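Local coordinates for Red carotenoid protein (RCP) (PDB 5FCY), which binds a carotenoid in an all-helical, water-soluble fold related to the N-terminal domain of the orange carotenoid protein and probably serves in photoprotection, at residues Val23-Ala28 and Ser125-Leu130; Arg88-Leu93 and Asp148-Met153. All coordinates share one frame; numbering follows the deposited sequence.

Contact 1. Residues Val23-Ala28 and Ser125-Leu130; sequences VDEQLA and SESQEL. With BCR (beta-carotene), chain B.
Glu25 and Ser127 join two helices of the all-helical fold that this protein shares with the N-terminal domain of the orange carotenoid protein. Helix 23-35 supplies the carboxylate and helix 125-136 the hydroxyl. The two helices stand apart here: the nearest CA atoms, those of Glu25 and Ser127, are 7.7 Å from each other. One polar bridge therefore carries the contact. Ser127 OG donates to Glu25 OE2 over 2.6 Å and meets the anti lone pair, the one turned away from OE1. Glu25 CG lies anti to the backbone N (chi1 -170°), and the chain then bends at chi2 (70°). This turns OE2 toward the hydroxyl.

The carboxylate has further partners. Ser124 N, just before the second segment, also donates to OE2, and Tyr121 OH bonds to OE1. Both oxygens are thus gripped, which should fix the rotation of the group. A leucine in place of Glu25 would probably leave the Ser127 hydroxyl, Ser124 N and Tyr121 OH without the carboxylate that holds all three.

The same helix also lines the beta-carotene pocket, through Asp24 and Leu27. Asp24 CB rests 3.6 Å from C4 of the end ring, while its OD2 forms a salt bridge with Arg76. Leu27 lies along the start of the polyene chain. Its CB is 3.6 Å from C10 of the beta-carotene, and its backbone O is 3.4 Å from the same carbon.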
# COMPACT_ATOMS: atom_id res chain seq x y z
N VAL A 23 6.32 9.59 1.65
CA VAL A 23 5.87 8.50 0.78
C VAL A 23 6.56 7.20 1.16
O VAL A 23 5.91 6.15 1.29
CB VAL A 23 6.12 8.86 -0.70
CG1 VAL A 23 5.75 7.70 -1.61
CG2 VAL A 23 5.32 10.09 -1.07
N ASP A 24 7.88 7.23 1.31
CA ASP A 24 8.60 6.02 1.70
C ASP A 24 8.21 5.58 3.10
O ASP A 24 8.10 4.37 3.36
CB ASP A 24 10.11 6.27 1.61
CG ASP A 24 10.63 6.21 0.18
OD1 ASP A 24 9.83 5.87 -0.72
OD2 ASP A 24 11.83 6.48 -0.03
N GLU A 25 8.00 6.53 4.01
CA GLU A 25 7.51 6.18 5.34
C GLU A 25 6.16 5.50 5.27
O GLU A 25 5.89 4.54 6.01
CB GLU A 25 7.43 7.44 6.20
CG GLU A 25 7.19 7.18 7.68
CD GLU A 25 8.38 6.56 8.37
OE1 GLU A 25 9.42 6.35 7.70
OE2 GLU A 25 8.29 6.28 9.58
N GLN A 26 5.28 5.97 4.38
CA GLN A 26 3.98 5.34 4.20
C GLN A 26 4.14 3.90 3.74
O GLN A 26 3.50 2.99 4.27
CB GLN A 26 3.14 6.13 3.19
CG GLN A 26 2.66 7.49 3.68
CD GLN A 26 1.66 8.14 2.74
OE1 GLN A 26 0.67 7.54 2.36
NE2 GLN A 26 1.93 9.39 2.37
N LEU A 27 4.99 3.68 2.73
CA LEU A 27 5.20 2.33 2.22
C LEU A 27 5.80 1.42 3.29
O LEU A 27 5.48 0.23 3.36
CB LEU A 27 6.10 2.38 0.99
CG LEU A 27 5.43 2.87 -0.29
CD1 LEU A 27 6.46 3.36 -1.29
CD2 LEU A 27 4.58 1.77 -0.90
N ALA A 28 6.66 1.98 4.15
CA ALA A 28 7.25 1.18 5.22
C ALA A 28 6.19 0.73 6.21
O ALA A 28 6.13 -0.44 6.60
CB ALA A 28 8.34 1.98 5.93
N SER A 125 9.19 7.53 15.12
CA SER A 125 8.43 7.48 16.36
C SER A 125 6.94 7.59 16.09
O SER A 125 6.13 6.89 16.71
CB SER A 125 8.90 8.60 17.30
OG SER A 125 8.13 8.62 18.49
N GLU A 126 6.56 8.47 15.16
CA GLU A 126 5.15 8.65 14.82
C GLU A 126 4.58 7.39 14.18
O GLU A 126 3.46 6.97 14.51
CB GLU A 126 5.00 9.85 13.88
CG GLU A 126 3.56 10.25 13.60
CD GLU A 126 3.45 11.40 12.61
OE1 GLU A 126 4.50 11.93 12.18
OE2 GLU A 126 2.31 11.78 12.26
N SER A 127 5.32 6.77 13.26
CA SER A 127 4.82 5.60 12.55
C SER A 127 4.62 4.43 13.49
O SER A 127 3.58 3.76 13.47
CB SER A 127 5.77 5.23 11.41
OG SER A 127 5.79 6.24 10.42
N GLN A 128 5.62 4.14 14.34
CA GLN A 128 5.48 3.05 15.28
C GLN A 128 4.27 3.24 16.19
O GLN A 128 3.69 2.26 16.67
CB GLN A 128 6.75 2.92 16.13
CG GLN A 128 6.92 1.55 16.78
CD GLN A 128 7.66 0.56 15.89
OE1 GLN A 128 8.70 0.88 15.32
NE2 GLN A 128 7.11 -0.64 15.76
N GLU A 129 3.88 4.50 16.42
CA GLU A 129 2.68 4.76 17.21
C GLU A 129 1.43 4.37 16.43
O GLU A 129 0.54 3.70 16.97
CB GLU A 129 2.64 6.24 17.60
CG GLU A 129 1.85 6.54 18.87
CD GLU A 129 2.61 6.19 20.13
OE1 GLU A 129 2.29 5.16 20.76
OE2 GLU A 129 3.54 6.94 20.49
N LEU A 130 1.35 4.77 15.16
CA LEU A 130 0.23 4.36 14.32
C LEU A 130 0.15 2.84 14.21
O LEU A 130 -0.94 2.26 14.30
CB LEU A 130 0.36 4.97 12.92
CG LEU A 130 -0.02 6.43 12.72
CD1 LEU A 130 0.19 6.82 11.26
CD2 LEU A 130 -1.46 6.70 13.13
C1 BCR B . 12.52 1.59 -0.55
C2 BCR B . 13.72 2.06 0.27
C3 BCR B . 13.42 3.23 1.20
C4 BCR B . 11.99 3.17 1.74
C5 BCR B . 11.44 1.77 1.58
C6 BCR B . 11.34 1.27 0.35
C7 BCR B . 10.20 0.44 -0.16
C8 BCR B . 9.09 0.09 0.51
C9 BCR B . 8.01 -0.74 -0.12
C10 BCR B . 6.94 -1.11 0.63
C11 BCR B . 5.80 -1.91 0.15
C33 BCR B . 11.10 1.00 2.81
C31 BCR B . 12.97 0.38 -1.36
C32 BCR B . 12.11 2.72 -1.47
C34 BCR B . 8.17 -1.13 -1.56
C12 BCR B . 4.78 -2.20 0.97
C13 BCR B . 3.61 -3.00 0.54
C14 BCR B . 2.62 -3.25 1.45
C15 BCR B . 1.40 -4.02 1.16
C16 BCR B . 0.47 -4.25 2.11
C17 BCR B . -0.73 -5.02 1.77
C18 BCR B . -1.71 -5.32 2.64
C19 BCR B . -2.87 -6.10 2.13
C20 BCR B . -3.96 -6.41 2.85
C21 BCR B . -5.05 -7.18 2.25
C22 BCR B . -6.15 -7.55 2.93
C23 BCR B . -7.18 -8.35 2.21
C24 BCR B . -8.26 -8.87 2.81
C25 BCR B . -9.29 -9.69 2.10
C26 BCR B . -9.20 -10.05 0.82
C27 BCR B . -10.30 -9.64 -0.13
C28 BCR B . -11.59 -9.47 0.66
C29 BCR B . -11.66 -10.43 1.84
C30 BCR B . -10.52 -10.18 2.83
C35 BCR B . 3.56 -3.47 -0.88
C36 BCR B . -1.60 -4.86 4.07
C37 BCR B . -6.27 -7.15 4.37
C38 BCR B . -8.08 -10.94 0.32
C39 BCR B . -10.15 -11.48 3.54
C40 BCR B . -11.00 -9.17 3.87

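Contact 2. Residues Arg88-Leu93 and Asp148-Met153; sequences REYGSL and DYVSPM
The Tyr90 ring meets the 148-153 segment with its edge. Val150 O lies in the ring plane at that edge, and Met153 O sits near the plane beside CD1. Met153 CB does not share this plane: it stands off to one side of it, beyond the rim, in apolar contact with Tyr90 CE1 at 3.7 Å. The ring also meets Trp102 of helix 95-110, their planes about 80° apart. On the second segment, Met153 CE rests over one face of the Tyr149 ring, 3.3 Å above the plane and offset toward the rim. The methionine chain is extended beyond CG, which carries its methyl away from Tyr90 to that ring.

Tyr90 belongs to the last turn of helix 85-91. Its partners belong to a type I beta turn, Val150 to Met153, at the C-terminal side of helix 139-150. Tyr90 CG is anti to the backbone N (chi1 -177°), and the ring reaches across to this turn.

Tyr90 OH donates to Val150 O over 2.8 Å. The hydroxyl stands above the carbonyl plane, 40° out of it, and so misses the lone pairs. Met153 N closes the turn by bonding to the same oxygen at 3.2 Å, from the opposite face. Two donors thus satisfy this carbonyl. The phenol oxygen has a second partner in Trp102 NE1.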
# COMPACT_ATOMS: atom_id res chain seq x y z
N ARG A 88 -3.68 5.62 -13.78
CA ARG A 88 -5.05 5.71 -14.27
C ARG A 88 -5.74 4.35 -14.17
O ARG A 88 -6.88 4.26 -13.68
CB ARG A 88 -5.06 6.22 -15.71
CG ARG A 88 -4.93 7.73 -15.82
CD ARG A 88 -4.97 8.21 -17.26
NE ARG A 88 -3.77 8.96 -17.62
CZ ARG A 88 -2.84 8.57 -18.50
NH1 ARG A 88 -2.95 7.43 -19.16
NH2 ARG A 88 -1.80 9.35 -18.72
N GLU A 89 -5.07 3.29 -14.62
CA GLU A 89 -5.65 1.95 -14.48
C GLU A 89 -5.97 1.64 -13.03
O GLU A 89 -7.08 1.19 -12.71
CB GLU A 89 -4.69 0.91 -15.05
CG GLU A 89 -4.67 0.86 -16.57
CD GLU A 89 -3.73 -0.20 -17.11
OE1 GLU A 89 -3.40 -1.14 -16.36
OE2 GLU A 89 -3.32 -0.08 -18.28
N TYR A 90 -5.02 1.88 -12.13
CA TYR A 90 -5.29 1.71 -10.70
C TYR A 90 -6.52 2.52 -10.30
O TYR A 90 -7.50 1.97 -9.77
CB TYR A 90 -4.07 2.15 -9.89
CG TYR A 90 -4.23 1.95 -8.40
CD1 TYR A 90 -4.97 2.85 -7.64
CD2 TYR A 90 -3.64 0.88 -7.75
CE1 TYR A 90 -5.12 2.68 -6.28
CE2 TYR A 90 -3.78 0.70 -6.39
CZ TYR A 90 -4.52 1.61 -5.66
OH TYR A 90 -4.66 1.43 -4.31
N GLY A 91 -6.50 3.82 -10.57
CA GLY A 91 -7.58 4.70 -10.15
C GLY A 91 -8.94 4.31 -10.67
O GLY A 91 -9.96 4.73 -10.10
N SER A 92 -9.00 3.51 -11.73
CA SER A 92 -10.25 3.09 -12.34
C SER A 92 -10.83 1.82 -11.72
O SER A 92 -11.91 1.39 -12.14
CB SER A 92 -10.06 2.87 -13.84
OG SER A 92 -9.29 1.72 -14.09
N LEU A 93 -10.15 1.22 -10.75
CA LEU A 93 -10.59 -0.02 -10.15
C LEU A 93 -11.38 0.25 -8.88
O LEU A 93 -11.40 1.35 -8.34
CB LEU A 93 -9.39 -0.92 -9.85
CG LEU A 93 -8.48 -1.23 -11.05
CD1 LEU A 93 -7.35 -2.16 -10.64
CD2 LEU A 93 -9.28 -1.82 -12.21
N ASP A 148 -9.84 2.22 2.72
CA ASP A 148 -9.94 3.67 2.61
C ASP A 148 -8.57 4.30 2.35
O ASP A 148 -8.49 5.36 1.73
CB ASP A 148 -10.56 4.26 3.88
CG ASP A 148 -11.93 3.69 4.18
OD1 ASP A 148 -12.64 3.29 3.22
OD2 ASP A 148 -12.30 3.63 5.37
N TYR A 149 -7.50 3.67 2.83
CA TYR A 149 -6.16 4.22 2.63
C TYR A 149 -5.74 4.09 1.17
O TYR A 149 -5.22 5.05 0.58
CB TYR A 149 -5.17 3.52 3.55
CG TYR A 149 -3.72 3.81 3.24
CD1 TYR A 149 -3.23 5.10 3.22
CD2 TYR A 149 -2.83 2.77 2.97
CE1 TYR A 149 -1.91 5.37 2.93
CE2 TYR A 149 -1.51 3.02 2.68
CZ TYR A 149 -1.05 4.32 2.67
OH TYR A 149 0.27 4.59 2.38
N VAL A 150 -5.95 2.92 0.56
CA VAL A 150 -5.54 2.71 -0.83
C VAL A 150 -6.58 3.19 -1.83
O VAL A 150 -6.24 3.40 -3.01
CB VAL A 150 -5.23 1.22 -1.09
CG1 VAL A 150 -4.18 0.72 -0.11
CG2 VAL A 150 -6.50 0.37 -1.01
N SER A 151 -7.83 3.37 -1.41
CA SER A 151 -8.89 3.72 -2.36
C SER A 151 -8.60 4.99 -3.15
O SER A 151 -8.78 4.98 -4.38
CB SER A 151 -10.22 3.85 -1.61
OG SER A 151 -11.21 4.42 -2.45
N PRO A 152 -8.17 6.10 -2.54
CA PRO A 152 -7.96 7.33 -3.31
C PRO A 152 -6.59 7.43 -3.97
O PRO A 152 -6.27 8.50 -4.49
CB PRO A 152 -8.13 8.42 -2.24
CG PRO A 152 -7.64 7.79 -0.99
CD PRO A 152 -8.01 6.33 -1.09
N MET A 153 -5.79 6.37 -3.98
CA MET A 153 -4.49 6.43 -4.63
C MET A 153 -4.65 6.42 -6.15
O MET A 153 -5.76 6.29 -6.68
CB MET A 153 -3.61 5.28 -4.16
CG MET A 153 -3.18 5.37 -2.71
SD MET A 153 -2.14 3.97 -2.25
CE MET A 153 -1.88 4.29 -0.50

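How the contacts relate
Contact 2 is buried, whereas contact 1 is only partly so. They lie on opposite sides of the chain's centre, with their centres about 20 Å apart. Contact 1 is a purely polar link between side chains of two helices. Contact 2 combines a side-chain bond to a backbone carbonyl with apolar contact, and both of its segments run out of a helix into loop or turn. No helix is common to the two contacts, but helices 125-136 and 139-150 follow each other in the chain. A direct bridge is probable: Gln26 OE1 of contact 1 lies 3.0 Å from Tyr149 OH of contact 2. Contact 1 adjoins the beta-carotene, while the Val150 side chain stays about 7 Å from it.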